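PDB 1NRF: regulatory protein BlaR1 from Bacillus licheniformis, which probably senses beta-lactam antibiotics at the cell surface through acylation of a serine in its C-terminal sensor domain, the part in this structure, and signals to the cytoplasm. Local coordinates for residues Y65-G77 and F173-I187. Sequence-based numbering, arbitrary orientation.
Sequences YKVFSALLALESG and FDFKQSNIETVKDSI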
loop_
_atom_site.group_PDB
_atom_site.type_symbol
_atom_site.label_atom_id
_atom_site.label_comp_id
_atom_site.label_asym_id
_atom_site.label_seq_id
_atom_site.Cartn_x
_atom_site.Cartn_y
_atom_site.Cartn_z
ATOM N N TYR A 65 1.361 -0.104 -4.368
ATOM C CA TYR A 65 0.670 0.594 -5.437
ATOM C C TYR A 65 -0.453 -0.217 -6.116
ATOM O O TYR A 65 -1.321 0.350 -6.792
ATOM C CB TYR A 65 1.705 1.052 -6.478
ATOM C CG TYR A 65 1.088 1.816 -7.607
ATOM C CD1 TYR A 65 0.637 3.117 -7.415
ATOM C CD2 TYR A 65 0.852 1.203 -8.835
ATOM C CE1 TYR A 65 -0.046 3.790 -8.409
ATOM C CE2 TYR A 65 0.172 1.863 -9.844
ATOM C CZ TYR A 65 -0.281 3.159 -9.622
ATOM O OH TYR A 65 -0.982 3.818 -10.597
ATOM N N LYS A 66 -0.432 -1.537 -5.938
ATOM C CA LYS A 66 -1.438 -2.418 -6.531
ATOM C C LYS A 66 -2.883 -2.010 -6.193
ATOM O O LYS A 66 -3.815 -2.282 -6.954
ATOM C CB LYS A 66 -1.197 -3.860 -6.082
ATOM C CG LYS A 66 -0.044 -4.579 -6.772
ATOM C CD LYS A 66 0.114 -5.962 -6.152
ATOM C CE LYS A 66 1.097 -6.837 -6.903
ATOM N NZ LYS A 66 2.456 -6.276 -6.922
ATOM N N VAL A 67 -3.063 -1.358 -5.049
ATOM C CA VAL A 67 -4.380 -0.894 -4.624
ATOM C C VAL A 67 -4.932 0.095 -5.652
ATOM O O VAL A 67 -6.093 0.008 -6.056
ATOM C CB VAL A 67 -4.304 -0.194 -3.233
ATOM C CG1 VAL A 67 -5.645 0.419 -2.873
ATOM C CG2 VAL A 67 -3.880 -1.201 -2.160
ATOM N N PHE A 68 -4.091 1.026 -6.079
ATOM C CA PHE A 68 -4.519 2.024 -7.045
ATOM C C PHE A 68 -4.479 1.471 -8.459
ATOM O O PHE A 68 -5.229 1.909 -9.324
ATOM C CB PHE A 68 -3.663 3.286 -6.922
ATOM C CG PHE A 68 -3.852 4.009 -5.621
ATOM C CD1 PHE A 68 -3.167 3.607 -4.477
ATOM C CD2 PHE A 68 -4.760 5.053 -5.522
ATOM C CE1 PHE A 68 -3.387 4.234 -3.252
ATOM C CE2 PHE A 68 -4.988 5.687 -4.301
ATOM C CZ PHE A 68 -4.298 5.274 -3.163
ATOM N N SER A 69 -3.602 0.504 -8.689
ATOM C CA SER A 69 -3.516 -0.129 -9.996
ATOM C C SER A 69 -4.856 -0.827 -10.227
ATOM O O SER A 69 -5.447 -0.735 -11.304
ATOM C CB SER A 69 -2.388 -1.166 -10.012
ATOM O OG SER A 69 -2.414 -1.926 -11.212
ATOM N N ALA A 70 -5.326 -1.516 -9.191
ATOM C CA ALA A 70 -6.588 -2.245 -9.239
ATOM C C ALA A 70 -7.785 -1.316 -9.447
ATOM O O ALA A 70 -8.730 -1.652 -10.153
ATOM C CB ALA A 70 -6.763 -3.046 -7.952
ATOM N N LEU A 71 -7.730 -0.141 -8.830
ATOM C CA LEU A 71 -8.809 0.834 -8.931
ATOM C C LEU A 71 -8.944 1.389 -10.351
ATOM O O LEU A 71 -10.053 1.585 -10.846
ATOM C CB LEU A 71 -8.564 1.976 -7.943
ATOM C CG LEU A 71 -9.640 3.058 -7.831
ATOM C CD1 LEU A 71 -10.990 2.462 -7.441
ATOM C CD2 LEU A 71 -9.177 4.061 -6.794
ATOM N N LEU A 72 -7.814 1.646 -11.001
ATOM C CA LEU A 72 -7.841 2.163 -12.356
ATOM C C LEU A 72 -8.395 1.074 -13.269
ATOM O O LEU A 72 -9.222 1.354 -14.133
ATOM C CB LEU A 72 -6.436 2.564 -12.815
ATOM C CG LEU A 72 -6.317 2.965 -14.292
ATOM C CD1 LEU A 72 -7.126 4.229 -14.552
ATOM C CD2 LEU A 72 -4.862 3.180 -14.664
ATOM N N ALA A 73 -7.946 -0.164 -13.062
ATOM C CA ALA A 73 -8.394 -1.291 -13.875
ATOM C C ALA A 73 -9.914 -1.458 -13.840
ATOM O O ALA A 73 -10.547 -1.714 -14.869
ATOM C CB ALA A 73 -7.716 -2.570 -13.409
ATOM N N LEU A 74 -10.495 -1.323 -12.654
ATOM C CA LEU A 74 -11.938 -1.444 -12.496
ATOM C C LEU A 74 -12.652 -0.271 -13.177
ATOM O O LEU A 74 -13.605 -0.457 -13.936
ATOM C CB LEU A 74 -12.300 -1.476 -11.007
ATOM C CG LEU A 74 -11.857 -2.723 -10.239
ATOM C CD1 LEU A 74 -12.074 -2.520 -8.741
ATOM C CD2 LEU A 74 -12.640 -3.940 -10.759
ATOM N N GLU A 75 -12.179 0.936 -12.892
ATOM C CA GLU A 75 -12.747 2.152 -13.458
ATOM C C GLU A 75 -12.737 2.173 -14.981
ATOM O O GLU A 75 -13.561 2.851 -15.596
ATOM C CB GLU A 75 -11.985 3.367 -12.929
ATOM C CG GLU A 75 -12.485 3.873 -11.591
ATOM C CD GLU A 75 -13.847 4.521 -11.714
ATOM O OE1 GLU A 75 -13.995 5.411 -12.583
ATOM O OE2 GLU A 75 -14.764 4.151 -10.949
ATOM N N SER A 76 -11.800 1.439 -15.580
ATOM C CA SER A 76 -11.662 1.368 -17.034
ATOM C C SER A 76 -12.499 0.254 -17.657
ATOM O O SER A 76 -12.682 0.211 -18.873
ATOM C CB SER A 76 -10.196 1.148 -17.416
ATOM O OG SER A 76 -9.446 2.339 -17.283
ATOM N N GLY A 77 -12.998 -0.646 -16.820
ATOM C CA GLY A 77 -13.786 -1.749 -17.323
ATOM C C GLY A 77 -12.900 -2.918 -17.709
ATOM O O GLY A 77 -13.387 -3.925 -18.233
ATOM N N PHE A 173 -11.834 11.195 -4.553
ATOM C CA PHE A 173 -11.455 11.116 -5.961
ATOM C C PHE A 173 -12.689 10.834 -6.814
ATOM O O PHE A 173 -12.611 10.748 -8.040
ATOM C CB PHE A 173 -10.416 10.013 -6.160
ATOM C CG PHE A 173 -9.060 10.365 -5.627
ATOM C CD1 PHE A 173 -8.219 9.381 -5.121
ATOM C CD2 PHE A 173 -8.606 11.684 -5.662
ATOM C CE1 PHE A 173 -6.942 9.705 -4.662
ATOM C CE2 PHE A 173 -7.337 12.018 -5.208
ATOM C CZ PHE A 173 -6.500 11.028 -4.707
ATOM N N ASP A 174 -13.825 10.677 -6.143
ATOM C CA ASP A 174 -15.105 10.432 -6.793
ATOM C C ASP A 174 -15.099 9.370 -7.893
ATOM O O ASP A 174 -15.338 9.668 -9.066
ATOM C CB ASP A 174 -15.643 11.752 -7.345
ATOM C CG ASP A 174 -17.042 11.626 -7.892
ATOM O OD1 ASP A 174 -17.855 10.889 -7.290
ATOM O OD2 ASP A 174 -17.333 12.270 -8.919
ATOM N N PHE A 175 -14.812 8.132 -7.506
ATOM C CA PHE A 175 -14.811 7.013 -8.438
ATOM C C PHE A 175 -16.119 6.276 -8.188
ATOM O O PHE A 175 -16.776 6.514 -7.181
ATOM C CB PHE A 175 -13.627 6.077 -8.166
ATOM C CG PHE A 175 -12.297 6.626 -8.615
ATOM C CD1 PHE A 175 -12.105 7.020 -9.936
ATOM C CD2 PHE A 175 -11.236 6.748 -7.716
ATOM C CE1 PHE A 175 -10.879 7.528 -10.361
ATOM C CE2 PHE A 175 -10.011 7.252 -8.125
ATOM C CZ PHE A 175 -9.829 7.646 -9.455
ATOM N N LYS A 176 -16.508 5.389 -9.096
ATOM C CA LYS A 176 -17.749 4.652 -8.895
ATOM C C LYS A 176 -17.689 3.983 -7.517
ATOM O O LYS A 176 -16.726 3.280 -7.187
ATOM C CB LYS A 176 -17.951 3.617 -10.014
ATOM C CG LYS A 176 -18.247 4.241 -11.384
ATOM C CD LYS A 176 -18.421 3.189 -12.488
ATOM C CE LYS A 176 -17.102 2.496 -12.839
ATOM N NZ LYS A 176 -17.254 1.353 -13.808
ATOM N N GLN A 177 -18.710 4.244 -6.706
ATOM C CA GLN A 177 -18.803 3.701 -5.356
ATOM C C GLN A 177 -18.511 2.200 -5.333
ATOM O O GLN A 177 -17.867 1.691 -4.413
ATOM C CB GLN A 177 -20.198 3.984 -4.804
ATOM C CG GLN A 177 -20.553 3.219 -3.551
ATOM C CD GLN A 177 -22.054 3.037 -3.399
ATOM O OE1 GLN A 177 -22.788 3.997 -3.142
ATOM N NE2 GLN A 177 -22.519 1.799 -3.574
ATOM N N SER A 178 -18.975 1.507 -6.367
ATOM C CA SER A 178 -18.788 0.069 -6.499
ATOM C C SER A 178 -17.331 -0.396 -6.565
ATOM O O SER A 178 -16.969 -1.405 -5.961
ATOM C CB SER A 178 -19.527 -0.429 -7.745
ATOM O OG SER A 178 -19.288 -1.808 -7.972
ATOM N N ASN A 179 -16.498 0.325 -7.303
ATOM C CA ASN A 179 -15.100 -0.063 -7.436
ATOM C C ASN A 179 -14.300 0.158 -6.155
ATOM O O ASN A 179 -13.419 -0.639 -5.824
ATOM C CB ASN A 179 -14.470 0.686 -8.604
ATOM C CG ASN A 179 -15.205 0.431 -9.907
ATOM O OD1 ASN A 179 -15.667 -0.677 -10.156
ATOM N ND2 ASN A 179 -15.306 1.450 -10.746
ATOM N N ILE A 180 -14.610 1.239 -5.439
ATOM C CA ILE A 180 -13.947 1.549 -4.173
ATOM C C ILE A 180 -14.160 0.356 -3.239
ATOM O O ILE A 180 -13.217 -0.167 -2.646
ATOM C CB ILE A 180 -14.575 2.800 -3.484
ATOM C CG1 ILE A 180 -14.417 4.042 -4.367
ATOM C CG2 ILE A 180 -13.944 3.007 -2.114
ATOM C CD1 ILE A 180 -12.980 4.484 -4.565
ATOM N N GLU A 181 -15.422 -0.051 -3.113
ATOM C CA GLU A 181 -15.808 -1.174 -2.264
ATOM C C GLU A 181 -15.082 -2.447 -2.675
ATOM O O GLU A 181 -14.708 -3.255 -1.821
ATOM C CB GLU A 181 -17.321 -1.400 -2.343
ATOM C CG GLU A 181 -18.124 -0.635 -1.312
ATOM C CD GLU A 181 -19.612 -0.578 -1.653
ATOM O OE1 GLU A 181 -20.179 -1.617 -2.072
ATOM O OE2 GLU A 181 -20.215 0.508 -1.491
ATOM N N THR A 182 -14.890 -2.616 -3.983
ATOM C CA THR A 182 -14.204 -3.787 -4.516
ATOM C C THR A 182 -12.734 -3.802 -4.106
ATOM O O THR A 182 -12.213 -4.832 -3.687
ATOM C CB THR A 182 -14.282 -3.834 -6.057
ATOM O OG1 THR A 182 -15.648 -3.707 -6.477
ATOM C CG2 THR A 182 -13.729 -5.154 -6.566
ATOM N N VAL A 183 -12.065 -2.658 -4.230
ATOM C CA VAL A 183 -10.657 -2.570 -3.846
ATOM C C VAL A 183 -10.533 -2.704 -2.334
ATOM O O VAL A 183 -9.533 -3.224 -1.825
ATOM C CB VAL A 183 -10.021 -1.228 -4.287
ATOM C CG1 VAL A 183 -8.638 -1.084 -3.683
ATOM C CG2 VAL A 183 -9.936 -1.172 -5.810
ATOM N N LYS A 184 -11.558 -2.232 -1.627
ATOM C CA LYS A 184 -11.574 -2.299 -0.172
ATOM C C LYS A 184 -11.581 -3.748 0.290
ATOM O O LYS A 184 -10.840 -4.109 1.196
ATOM C CB LYS A 184 -12.785 -1.549 0.395
ATOM C CG LYS A 184 -12.485 -0.097 0.710
ATOM C CD LYS A 184 -13.697 0.676 1.235
ATOM C CE LYS A 184 -13.268 2.065 1.719
ATOM N NZ LYS A 184 -14.382 2.929 2.219
ATOM N N ASP A 185 -12.402 -4.580 -0.352
ATOM C CA ASP A 185 -12.476 -5.995 0.002
ATOM C C ASP A 185 -11.195 -6.737 -0.351
ATOM O O ASP A 185 -10.790 -7.649 0.364
ATOM C CB ASP A 185 -13.639 -6.683 -0.714
ATOM C CG ASP A 185 -14.978 -6.082 -0.367
ATOM O OD1 ASP A 185 -15.223 -5.832 0.832
ATOM O OD2 ASP A 185 -15.792 -5.871 -1.292
ATOM N N SER A 186 -10.565 -6.356 -1.456
ATOM C CA SER A 186 -9.335 -7.012 -1.887
ATOM C C SER A 186 -8.210 -6.918 -0.855
ATOM O O SER A 186 -7.337 -7.783 -0.807
ATOM C CB SER A 186 -8.855 -6.408 -3.210
ATOM O OG SER A 186 -8.571 -5.024 -3.064
ATOM N N ILE A 187 -8.230 -5.873 -0.036
ATOM C CA ILE A 187 -7.188 -5.679 0.966
ATOM C C ILE A 187 -7.624 -5.849 2.427
ATOM O O ILE A 187 -6.812 -5.694 3.335
ATOM C CB ILE A 187 -6.561 -4.299 0.815
ATOM C CG1 ILE A 187 -7.634 -3.234 1.025
ATOM C CG2 ILE A 187 -5.926 -4.173 -0.566
ATOM C CD1 ILE A 187 -7.098 -1.845 1.147
#
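V183 is a knob pressed into the hole formed by V67, A70, L71 and L74, where helices 66-76 and 177-187 run roughly antiparallel (145° between their directions), axes 9.5 Å apart. Its short forked side chain suits the hollow: CG2 lies 3.9 Å from L74 CD1, while CG1 meets V67 CG1. The other branch of V67 reaches I187 CG2, extending the apolar seam. L74 CD1 also rests 3.7 Å from T182 CB. With CG anti to the backbone N (chi1 -176°), L71 carries CD1 to I180 CD1 and CD2 to the F175 ring, 3.5 Å from its CD2.

At the far end E75, bent at chi2 (-70°), carries its carboxylate across to the start of helix 177-187. One carboxylate oxygen can accept two N-H groups: OE2 takes K176 N, at the N-cap, and N179 ND2, both at 2.8 Å and from opposite faces; the N179 amide offers an N-H in its own plane. The flat F175 ring packs obliquely against both L71 and E75.

In this penicillin-binding fold helix 66-76 begins with K66, bonded to S63, probably the acylated serine. Helix 104-110 touches A70, helix 125-134 touches L71, and I187 leads into edge strand 188-192.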